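Local coordinates for spindle pole body-associated protein VIK1 (Candida glabrata, PDB 4GKP) that probably binds microtubules as the noncatalytic partner of the kinesin Kar3, through the kinesin motor-like domain at its C-terminal end, at residues 16-22 against 244-250; 77-83 against 199-203; 83-87 against 235-239. One frame throughout, in Å; residues are numbered along the deposited sequence.

Contact 1. Residues 16-22 against 244-250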
loop_
_atom_site.group_PDB
_atom_site.type_symbol
_atom_site.label_atom_id
_atom_site.label_comp_id
_atom_site.label_asym_id
_atom_site.label_seq_id
_atom_site.Cartn_x
_atom_site.Cartn_y
_atom_site.Cartn_z
ATOM N N ARG A 16 8.941 -5.455 5.055
ATOM C CA ARG A 16 8.696 -6.089 3.714
ATOM C C ARG A 16 8.683 -4.997 2.672
ATOM O O ARG A 16 7.760 -4.174 2.629
ATOM C CB ARG A 16 7.365 -6.853 3.679
ATOM C CG ARG A 16 7.300 -8.025 4.642
ATOM C CD ARG A 16 5.893 -8.231 5.188
ATOM N NE ARG A 16 5.936 -8.946 6.463
ATOM C CZ ARG A 16 5.748 -8.402 7.666
ATOM N NH1 ARG A 16 5.458 -7.108 7.827
ATOM N NH2 ARG A 16 5.834 -9.183 8.733
ATOM N N LEU A 17 9.714 -4.983 1.839
ATOM C CA LEU A 17 9.921 -3.869 0.944
ATOM C C LEU A 17 10.075 -4.364 -0.461
ATOM O O LEU A 17 11.050 -5.032 -0.788
ATOM C CB LEU A 17 11.163 -3.080 1.331
ATOM C CG LEU A 17 11.326 -2.519 2.737
ATOM C CD1 LEU A 17 12.786 -2.148 2.906
ATOM C CD2 LEU A 17 10.449 -1.304 2.986
ATOM N N PHE A 18 9.113 -4.010 -1.293
ATOM C CA PHE A 18 9.135 -4.414 -2.663
ATOM C C PHE A 18 9.461 -3.230 -3.565
ATOM O O PHE A 18 9.041 -2.095 -3.309
ATOM C CB PHE A 18 7.811 -5.093 -3.023
ATOM C CG PHE A 18 7.438 -6.201 -2.072
ATOM C CD1 PHE A 18 7.954 -7.474 -2.236
ATOM C CD2 PHE A 18 6.602 -5.961 -0.987
ATOM C CE1 PHE A 18 7.631 -8.496 -1.348
ATOM C CE2 PHE A 18 6.284 -6.975 -0.093
ATOM C CZ PHE A 18 6.796 -8.247 -0.271
ATOM N N ALA A 19 10.238 -3.508 -4.604
ATOM C CA ALA A 19 10.551 -2.521 -5.620
ATOM C C ALA A 19 9.893 -2.937 -6.910
ATOM O O ALA A 19 10.220 -3.966 -7.474
ATOM C CB ALA A 19 12.059 -2.381 -5.805
ATOM N N ASN A 20 8.940 -2.138 -7.361
ATOM C CA ASN A 20 8.328 -2.360 -8.645
ATOM C C ASN A 20 9.230 -1.635 -9.644
ATOM O O ASN A 20 9.243 -0.405 -9.722
ATOM C CB ASN A 20 6.891 -1.820 -8.641
ATOM C CG ASN A 20 6.010 -2.489 -9.665
ATOM O OD1 ASN A 20 6.386 -3.482 -10.270
ATOM N ND2 ASN A 20 4.821 -1.945 -9.865
ATOM N N ILE A 21 10.016 -2.422 -10.367
ATOM C CA ILE A 21 11.066 -1.930 -11.241
ATOM C C ILE A 21 10.428 -1.738 -12.602
ATOM O O ILE A 21 10.032 -2.709 -13.245
ATOM C CB ILE A 21 12.221 -2.980 -11.365
ATOM C CG1 ILE A 21 12.726 -3.436 -9.985
ATOM C CG2 ILE A 21 13.362 -2.489 -12.258
ATOM C CD1 ILE A 21 13.599 -2.430 -9.270
ATOM N N ILE A 22 10.302 -0.490 -13.042
ATOM C CA ILE A 22 9.870 -0.254 -14.415
ATOM C C ILE A 22 11.138 -0.241 -15.293
ATOM O O ILE A 22 11.684 0.814 -15.609
ATOM C CB ILE A 22 8.974 1.004 -14.553
ATOM C CG1 ILE A 22 7.925 1.057 -13.427
ATOM C CG2 ILE A 22 8.291 1.032 -15.920
ATOM C CD1 ILE A 22 6.908 -0.073 -13.453
ATOM N N SER A 244 3.241 -4.219 8.405
ATOM C CA SER A 244 3.523 -3.299 7.317
ATOM C C SER A 244 4.130 -3.993 6.104
ATOM O O SER A 244 4.821 -5.006 6.223
ATOM C CB SER A 244 4.451 -2.179 7.811
ATOM O OG SER A 244 3.755 -1.274 8.658
ATOM N N ALA A 245 3.843 -3.447 4.930
ATOM C CA ALA A 245 4.470 -3.867 3.686
ATOM C C ALA A 245 4.434 -2.672 2.777
ATOM O O ALA A 245 3.474 -1.864 2.821
ATOM C CB ALA A 245 3.729 -5.040 3.043
ATOM N N PHE A 246 5.474 -2.575 1.944
ATOM C CA PHE A 246 5.703 -1.422 1.106
ATOM C C PHE A 246 6.024 -1.815 -0.331
ATOM O O PHE A 246 6.830 -2.721 -0.584
ATOM C CB PHE A 246 6.853 -0.589 1.677
ATOM C CG PHE A 246 6.649 -0.147 3.107
ATOM C CD1 PHE A 246 5.950 1.019 3.395
ATOM C CD2 PHE A 246 7.181 -0.886 4.164
ATOM C CE1 PHE A 246 5.777 1.436 4.705
ATOM C CE2 PHE A 246 7.006 -0.470 5.479
ATOM C CZ PHE A 246 6.300 0.693 5.746
ATOM N N VAL A 247 5.386 -1.138 -1.277
ATOM C CA VAL A 247 5.785 -1.264 -2.665
ATOM C C VAL A 247 6.238 0.118 -3.158
ATOM O O VAL A 247 5.541 1.116 -2.962
ATOM C CB VAL A 247 4.681 -1.906 -3.548
ATOM C CG1 VAL A 247 3.360 -1.189 -3.373
ATOM C CG2 VAL A 247 5.068 -1.874 -5.015
ATOM N N PHE A 248 7.425 0.163 -3.755
ATOM C CA PHE A 248 7.997 1.407 -4.278
ATOM C C PHE A 248 8.111 1.342 -5.787
ATOM O O PHE A 248 8.723 0.428 -6.336
ATOM C CB PHE A 248 9.379 1.655 -3.682
ATOM C CG PHE A 248 9.396 1.703 -2.179
ATOM C CD1 PHE A 248 9.232 2.911 -1.504
ATOM C CD2 PHE A 248 9.604 0.537 -1.436
ATOM C CE1 PHE A 248 9.264 2.951 -0.116
ATOM C CE2 PHE A 248 9.640 0.572 -0.054
ATOM C CZ PHE A 248 9.453 1.776 0.611
ATOM N N GLN A 249 7.500 2.307 -6.453
ATOM C CA GLN A 249 7.553 2.436 -7.901
ATOM C C GLN A 249 8.920 3.035 -8.286
ATOM O O GLN A 249 9.230 4.184 -7.936
ATOM C CB GLN A 249 6.390 3.321 -8.355
ATOM C CG GLN A 249 6.421 3.779 -9.800
ATOM C CD GLN A 249 5.320 3.176 -10.649
ATOM O OE1 GLN A 249 4.654 2.217 -10.254
ATOM N NE2 GLN A 249 5.128 3.739 -11.836
ATOM N N ILE A 250 9.751 2.231 -8.953
ATOM C CA ILE A 250 11.071 2.684 -9.399
ATOM C C ILE A 250 11.089 2.806 -10.921
ATOM O O ILE A 250 11.148 1.802 -11.640
ATOM C CB ILE A 250 12.226 1.815 -8.837
ATOM C CG1 ILE A 250 12.552 2.238 -7.404
ATOM C CG2 ILE A 250 13.513 2.044 -9.601
ATOM C CD1 ILE A 250 11.909 1.392 -6.353
HETATM O O HOH W 1 5.536 -4.701 10.212
HETATM O O HOH W 2 4.181 0.591 -8.031
#
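Leu-17 and Phe-246 sit abreast on two parallel strands, 17-22 and 246-250, their side chains pointing the same way. From its CB, 4.2 Å from CE2 of Phe-248, Leu-17 runs to CG, held anti to the carbonyl carbon (chi1 -55°); this brings CD2 into the corner where the two phenylalanine side chains approach. There CD2 lies 3.5 Å from CD2 of Phe-246, and it meets the Phe-248 ring edge-on, in plane, 3.7 Å from CE2. A branched leucine suits this corner because one methyl can touch both. Further along the same face, CB of Ala-19 is small enough to take CD1 of Ile-250 at 3.8 Å.

The backbones exchange alternating bonds typical of parallel strands, beginning with Phe-246 N to Arg-16 O and ending with Ile-22 N to Ile-250 O. Before the pairing starts, NH1 of Arg-16 reaches back to Ser-244 O (2.7 Å), with the oxygen in the guanidinium plane; NH2 binds Asn-271. On the face of Phe-18 and Val-247, Asn-20 and Gln-249 turn their amide planes 80° apart. A water accepts from ND2 of Asn-20 and donates to OE1 of Gln-249, while OD1 of Asn-20 is bound by Asn-56.

Strand 52-56 continues the parallel sheet beyond 17-22, and helices 68-78 and 256-266 pack on its two faces, as in kinesin motor domains. Backbone bonds thus set the register; the face of Leu-17, Phe-246 and Phe-248 is wholly apolar in this contact, while the opposite face mixes Phe-18 and Val-247 with two water-bridged amides.

Contact 2. Residues 77-83 against 199-203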
loop_
_atom_site.group_PDB
_atom_site.type_symbol
_atom_site.label_atom_id
_atom_site.label_comp_id
_atom_site.label_asym_id
_atom_site.label_seq_id
_atom_site.Cartn_x
_atom_site.Cartn_y
_atom_site.Cartn_z
ATOM N N LEU A 77 -4.471 -12.513 7.074
ATOM C CA LEU A 77 -5.886 -12.905 7.190
ATOM C C LEU A 77 -6.082 -14.173 8.014
ATOM O O LEU A 77 -6.829 -14.170 9.004
ATOM C CB LEU A 77 -6.555 -13.013 5.813
ATOM C CG LEU A 77 -6.715 -11.676 5.057
ATOM C CD1 LEU A 77 -7.197 -11.917 3.638
ATOM C CD2 LEU A 77 -7.637 -10.691 5.794
ATOM N N LYS A 78 -5.374 -15.234 7.641
ATOM C CA LYS A 78 -5.435 -16.495 8.386
ATOM C C LYS A 78 -5.013 -16.342 9.838
ATOM O O LYS A 78 -5.627 -16.924 10.725
ATOM C CB LYS A 78 -4.628 -17.588 7.684
ATOM C CG LYS A 78 -5.225 -17.863 6.321
ATOM C CD LYS A 78 -4.877 -19.212 5.751
ATOM C CE LYS A 78 -5.948 -19.588 4.744
ATOM N NZ LYS A 78 -5.290 -20.094 3.513
ATOM N N ARG A 79 -3.986 -15.533 10.077
ATOM C CA ARG A 79 -3.589 -15.196 11.437
ATOM C C ARG A 79 -4.417 -14.103 12.109
ATOM O O ARG A 79 -4.127 -13.766 13.243
ATOM C CB ARG A 79 -2.127 -14.778 11.472
ATOM C CG ARG A 79 -1.170 -15.938 11.608
ATOM C CD ARG A 79 0.265 -15.457 11.570
ATOM N NE ARG A 79 0.611 -14.591 12.694
ATOM C CZ ARG A 79 0.810 -15.006 13.942
ATOM N NH1 ARG A 79 0.685 -16.294 14.282
ATOM N NH2 ARG A 79 1.126 -14.118 14.860
ATOM N N ARG A 80 -5.426 -13.548 11.432
ATOM C CA ARG A 80 -6.278 -12.491 12.018
ATOM C C ARG A 80 -5.508 -11.284 12.566
ATOM O O ARG A 80 -5.857 -10.727 13.606
ATOM C CB ARG A 80 -7.184 -13.066 13.112
ATOM C CG ARG A 80 -8.003 -14.266 12.667
ATOM C CD ARG A 80 -8.607 -14.949 13.883
ATOM N NE ARG A 80 -9.573 -15.991 13.524
ATOM C CZ ARG A 80 -10.755 -15.777 12.947
ATOM N NH1 ARG A 80 -11.143 -14.547 12.610
ATOM N NH2 ARG A 80 -11.547 -16.810 12.680
ATOM N N GLU A 81 -4.448 -10.892 11.873
ATOM C CA GLU A 81 -3.633 -9.778 12.308
ATOM C C GLU A 81 -3.972 -8.587 11.430
ATOM O O GLU A 81 -4.067 -8.728 10.208
ATOM C CB GLU A 81 -2.142 -10.086 12.143
ATOM C CG GLU A 81 -1.628 -11.269 12.939
ATOM C CD GLU A 81 -0.140 -11.512 12.705
ATOM O OE1 GLU A 81 0.265 -11.693 11.532
ATOM O OE2 GLU A 81 0.627 -11.537 13.699
ATOM N N ASN A 82 -4.142 -7.426 12.052
ATOM C CA ASN A 82 -4.395 -6.198 11.327
ATOM C C ASN A 82 -3.165 -5.846 10.503
ATOM O O ASN A 82 -2.017 -6.021 10.954
ATOM C CB ASN A 82 -4.742 -5.063 12.300
ATOM C CG ASN A 82 -6.050 -5.303 13.029
ATOM O OD1 ASN A 82 -6.939 -6.003 12.542
ATOM N ND2 ASN A 82 -6.176 -4.727 14.189
ATOM N N PHE A 83 -3.383 -5.355 9.289
ATOM C CA PHE A 83 -2.239 -5.160 8.401
ATOM C C PHE A 83 -2.449 -4.078 7.377
ATOM O O PHE A 83 -3.543 -3.514 7.253
ATOM C CB PHE A 83 -1.770 -6.490 7.741
ATOM C CG PHE A 83 -2.735 -7.066 6.747
ATOM C CD1 PHE A 83 -4.009 -7.474 7.133
ATOM C CD2 PHE A 83 -2.355 -7.240 5.421
ATOM C CE1 PHE A 83 -4.893 -8.020 6.209
ATOM C CE2 PHE A 83 -3.230 -7.789 4.492
ATOM C CZ PHE A 83 -4.503 -8.182 4.885
ATOM N N ILE A 199 -14.678 -10.410 14.942
ATOM C CA ILE A 199 -13.919 -9.179 15.088
ATOM C C ILE A 199 -13.325 -8.874 13.714
ATOM O O ILE A 199 -12.651 -9.725 13.141
ATOM C CB ILE A 199 -12.822 -9.294 16.168
ATOM C CG1 ILE A 199 -13.457 -9.483 17.557
ATOM C CG2 ILE A 199 -11.975 -8.027 16.190
ATOM N N PRO A 200 -13.611 -7.677 13.153
ATOM C CA PRO A 200 -13.080 -7.446 11.797
ATOM C C PRO A 200 -11.566 -7.442 11.813
ATOM O O PRO A 200 -10.963 -6.989 12.787
ATOM C CB PRO A 200 -13.623 -6.066 11.409
ATOM C CG PRO A 200 -14.069 -5.419 12.702
ATOM C CD PRO A 200 -14.326 -6.506 13.717
ATOM N N ILE A 201 -10.951 -7.992 10.773
ATOM C CA ILE A 201 -9.527 -7.795 10.564
ATOM C C ILE A 201 -9.377 -6.571 9.667
ATOM O O ILE A 201 -9.944 -6.532 8.567
ATOM C CB ILE A 201 -8.878 -9.006 9.863
ATOM C CG1 ILE A 201 -9.327 -10.323 10.539
ATOM C CG2 ILE A 201 -7.363 -8.832 9.837
ATOM C CD1 ILE A 201 -9.075 -11.562 9.724
ATOM N N ASP A 202 -8.634 -5.571 10.137
ATOM C CA ASP A 202 -8.451 -4.348 9.354
ATOM C C ASP A 202 -7.258 -4.432 8.391
ATOM O O ASP A 202 -6.139 -4.827 8.772
ATOM C CB ASP A 202 -8.282 -3.140 10.282
ATOM C CG ASP A 202 -9.406 -3.018 11.278
ATOM O OD1 ASP A 202 -10.558 -3.197 10.894
ATOM O OD2 ASP A 202 -9.143 -2.747 12.463
ATOM N N PHE A 203 -7.506 -4.048 7.150
ATOM C CA PHE A 203 -6.443 -3.926 6.177
ATOM C C PHE A 203 -6.446 -2.494 5.681
ATOM O O PHE A 203 -7.496 -1.993 5.275
ATOM C CB PHE A 203 -6.628 -4.914 5.014
ATOM C CG PHE A 203 -5.717 -4.650 3.821
ATOM C CD1 PHE A 203 -4.330 -4.787 3.928
ATOM C CD2 PHE A 203 -6.250 -4.298 2.580
ATOM C CE1 PHE A 203 -3.497 -4.559 2.837
ATOM C CE2 PHE A 203 -5.416 -4.063 1.481
ATOM C CZ PHE A 203 -4.034 -4.191 1.614
#
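Phe-83 and Phe-203 bring their rings together where strands 83-88 and 201-208 begin to pair. The ring centroids are 4.6 Å apart and the planes are inclined at 37°, so the pair is neither a stack nor edge-to-face. CD1 of Phe-203 lies over one face of the Phe-83 ring, offset toward its rim and 3.2 Å from CE2, while CB of Phe-203 makes a CH-pi contact with that ring. Phe-83 holds CG between its backbone N and carbonyl carbon (chi1 68°), which swings the ring across toward Phe-203.

Beside them, Ile-201 suits its place because its two branches reach different neighbours. CG2 approaches the edge of the Phe-83 ring and lies 3.3 Å from Glu-81 O; CD1 reaches the end of helix 68-78, 3.5 Å from Leu-77 O. Arg-80, with positive phi, ends that helix in a Schellman motif. The Arg-80 side chain crosses that of Ile-201 at about a right angle, its CG 4.1 Å from CD1, an aliphatic stem serving as apolar cover while the guanidinium goes on to a salt bridge with Asp-195.

Outward lies the polar edge. Ahead of the backbone pairing, OD1 of Asn-82 accepts Asp-202 N (3.0 Å, 165° at the hydrogen), the donor lying above the amide plane. Phe-83 N then bonds Asp-202 O at 2.9 Å. The carboxylate of Asp-202 runs alongside the Asn-82 amide and is bound through OD2 by Thr-151. On the exposed side, Arg-79 NH2 and Glu-81 OE2 form a salt bridge, with Glu-81 OE1 also held by Lys-243.

The contact lies where the chain leaves helix 68-78 and enters strand 83-88, which pairs in parallel with 201-208; strand 183-192 runs antiparallel on the far side of 201-208.

Contact 3. Residues 83-87 against 235-239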
loop_
_atom_site.group_PDB
_atom_site.type_symbol
_atom_site.label_atom_id
_atom_site.label_comp_id
_atom_site.label_asym_id
_atom_site.label_seq_id
_atom_site.Cartn_x
_atom_site.Cartn_y
_atom_site.Cartn_z
ATOM N N PHE A 83 -3.383 -5.355 9.289
ATOM C CA PHE A 83 -2.239 -5.160 8.401
ATOM C C PHE A 83 -2.449 -4.078 7.377
ATOM O O PHE A 83 -3.543 -3.514 7.253
ATOM C CB PHE A 83 -1.770 -6.490 7.741
ATOM C CG PHE A 83 -2.735 -7.066 6.747
ATOM C CD1 PHE A 83 -4.009 -7.474 7.133
ATOM C CD2 PHE A 83 -2.355 -7.240 5.421
ATOM C CE1 PHE A 83 -4.893 -8.020 6.209
ATOM C CE2 PHE A 83 -3.230 -7.789 4.492
ATOM C CZ PHE A 83 -4.503 -8.182 4.885
ATOM N N ASN A 84 -1.370 -3.783 6.662
ATOM C CA ASN A 84 -1.384 -2.710 5.686
ATOM C C ASN A 84 -0.502 -3.000 4.469
ATOM O O ASN A 84 0.345 -3.902 4.499
ATOM C CB ASN A 84 -0.981 -1.395 6.356
ATOM C CG ASN A 84 0.495 -1.335 6.691
ATOM O OD1 ASN A 84 1.341 -1.395 5.802
ATOM N ND2 ASN A 84 0.815 -1.206 7.974
ATOM N N LEU A 85 -0.723 -2.226 3.409
ATOM C CA LEU A 85 0.192 -2.173 2.284
ATOM C C LEU A 85 0.314 -0.709 1.917
ATOM O O LEU A 85 -0.703 -0.036 1.771
ATOM C CB LEU A 85 -0.325 -2.981 1.075
ATOM C CG LEU A 85 0.466 -2.868 -0.240
ATOM C CD1 LEU A 85 1.880 -3.444 -0.135
ATOM C CD2 LEU A 85 -0.287 -3.505 -1.409
ATOM N N PHE A 86 1.553 -0.223 1.785
ATOM C CA PHE A 86 1.798 1.130 1.281
ATOM C C PHE A 86 2.249 1.087 -0.158
ATOM O O PHE A 86 3.135 0.315 -0.498
ATOM C CB PHE A 86 2.912 1.803 2.053
ATOM C CG PHE A 86 2.508 2.319 3.391
ATOM C CD1 PHE A 86 2.409 1.455 4.481
ATOM C CD2 PHE A 86 2.273 3.686 3.572
ATOM C CE1 PHE A 86 2.055 1.941 5.725
ATOM C CE2 PHE A 86 1.914 4.180 4.814
ATOM C CZ PHE A 86 1.809 3.303 5.894
ATOM N N SER A 87 1.645 1.920 -0.996
ATOM C CA SER A 87 2.096 2.070 -2.370
ATOM C C SER A 87 2.670 3.472 -2.518
ATOM O O SER A 87 1.941 4.470 -2.367
ATOM C CB SER A 87 0.949 1.850 -3.355
ATOM O OG SER A 87 1.345 2.229 -4.667
ATOM N N LEU A 235 -0.250 7.690 10.549
ATOM C CA LEU A 235 0.860 6.870 10.067
ATOM C C LEU A 235 1.528 6.087 11.183
ATOM O O LEU A 235 1.831 4.895 11.020
ATOM C CB LEU A 235 1.881 7.704 9.285
ATOM C CG LEU A 235 1.348 8.326 7.987
ATOM C CD1 LEU A 235 2.429 9.105 7.265
ATOM C CD2 LEU A 235 0.740 7.291 7.050
ATOM N N LYS A 236 1.713 6.740 12.329
ATOM C CA LYS A 236 2.426 6.113 13.438
ATOM C C LYS A 236 1.556 5.071 14.141
ATOM O O LYS A 236 2.065 4.080 14.650
ATOM C CB LYS A 236 2.987 7.161 14.424
ATOM N N LYS A 237 0.251 5.298 14.171
ATOM C CA LYS A 237 -0.699 4.300 14.676
ATOM C C LYS A 237 -0.692 3.021 13.804
ATOM O O LYS A 237 -0.767 1.906 14.339
ATOM C CB LYS A 237 -2.106 4.906 14.756
ATOM C CG LYS A 237 -3.232 3.929 15.068
ATOM C CD LYS A 237 -3.164 3.425 16.498
ATOM C CE LYS A 237 -4.083 2.233 16.695
ATOM N NZ LYS A 237 -3.814 1.532 17.982
ATOM N N ILE A 238 -0.575 3.209 12.482
ATOM C CA ILE A 238 -0.487 2.129 11.490
ATOM C C ILE A 238 0.831 1.340 11.604
ATOM O O ILE A 238 0.805 0.096 11.691
ATOM C CB ILE A 238 -0.723 2.683 10.054
ATOM C CG1 ILE A 238 -2.173 3.138 9.889
ATOM C CG2 ILE A 238 -0.391 1.666 8.985
ATOM C CD1 ILE A 238 -2.396 4.113 8.755
ATOM N N PHE A 239 1.973 2.048 11.634
ATOM C CA PHE A 239 3.286 1.390 11.839
ATOM C C PHE A 239 3.393 0.664 13.181
ATOM O O PHE A 239 4.117 -0.334 13.290
ATOM C CB PHE A 239 4.477 2.353 11.696
ATOM C CG PHE A 239 4.609 2.980 10.337
ATOM C CD1 PHE A 239 4.456 2.226 9.179
ATOM C CD2 PHE A 239 4.913 4.332 10.214
ATOM C CE1 PHE A 239 4.576 2.809 7.931
ATOM C CE2 PHE A 239 5.033 4.924 8.968
ATOM C CZ PHE A 239 4.864 4.160 7.826
#
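Asn-84 is the first residue of strand 83-88 to meet helix 230-241, and it does so with its amide: ND2 lies 3.3 Å from CG2 of Ile-238. Its CG is placed between the backbone N and the carbonyl carbon (chi1 73°), which carries the amide to the helix. The methyl gives it only van der Waals contact; the polar demand of ND2 is met by the hydroxyls of Thr-242 and Ser-244.

Two residues on, Phe-86 points the same way and does most of the packing. Its CE1 lies 3.5 Å from CE1 of Phe-239, the ring planes 24° apart but slid so far that they barely overlap, with centroids 5.2 Å apart. CG2 of Ile-238 approaches obliquely at 4.1 Å from CE1, while CD2 of Leu-235 meets the ring's edge at CE2. Leu-217 also touches Phe-86, Leu-235 and Phe-239.

The strand crosses the helix steeply, at -121°, and their axes come within 9.8 Å. Broad apolar side chains suit this spacing. Attachment here is therefore by shape and burial, while the asparagine directs its hydrogen bonds to the residues that link the helix to strand 246-250.

From the N terminus, strand 17-22 comes first, and contact 1 closes the widest loop, bringing it beside strand 246-250 some 220 residues later. Within that loop, contact 2 starts from 77-83 and contact 3 from 83-87, the two sharing Phe-83 in their ranges. Contact 2 closes first, when strand 201-208 returns; contact 3 closes later, at helix 230-241, so the two cross while both nest within contact 1. Strand 83-88 is the hub: it lies between 201-208 and 246-250 in the sheet, and Phe-86 probably hydrogen-bonds through its backbone to Ala-245 and Val-247. Contact 1 joins strand to strand, while contacts 2 and 3 bring in the end of helix 68-78 and helix 230-241.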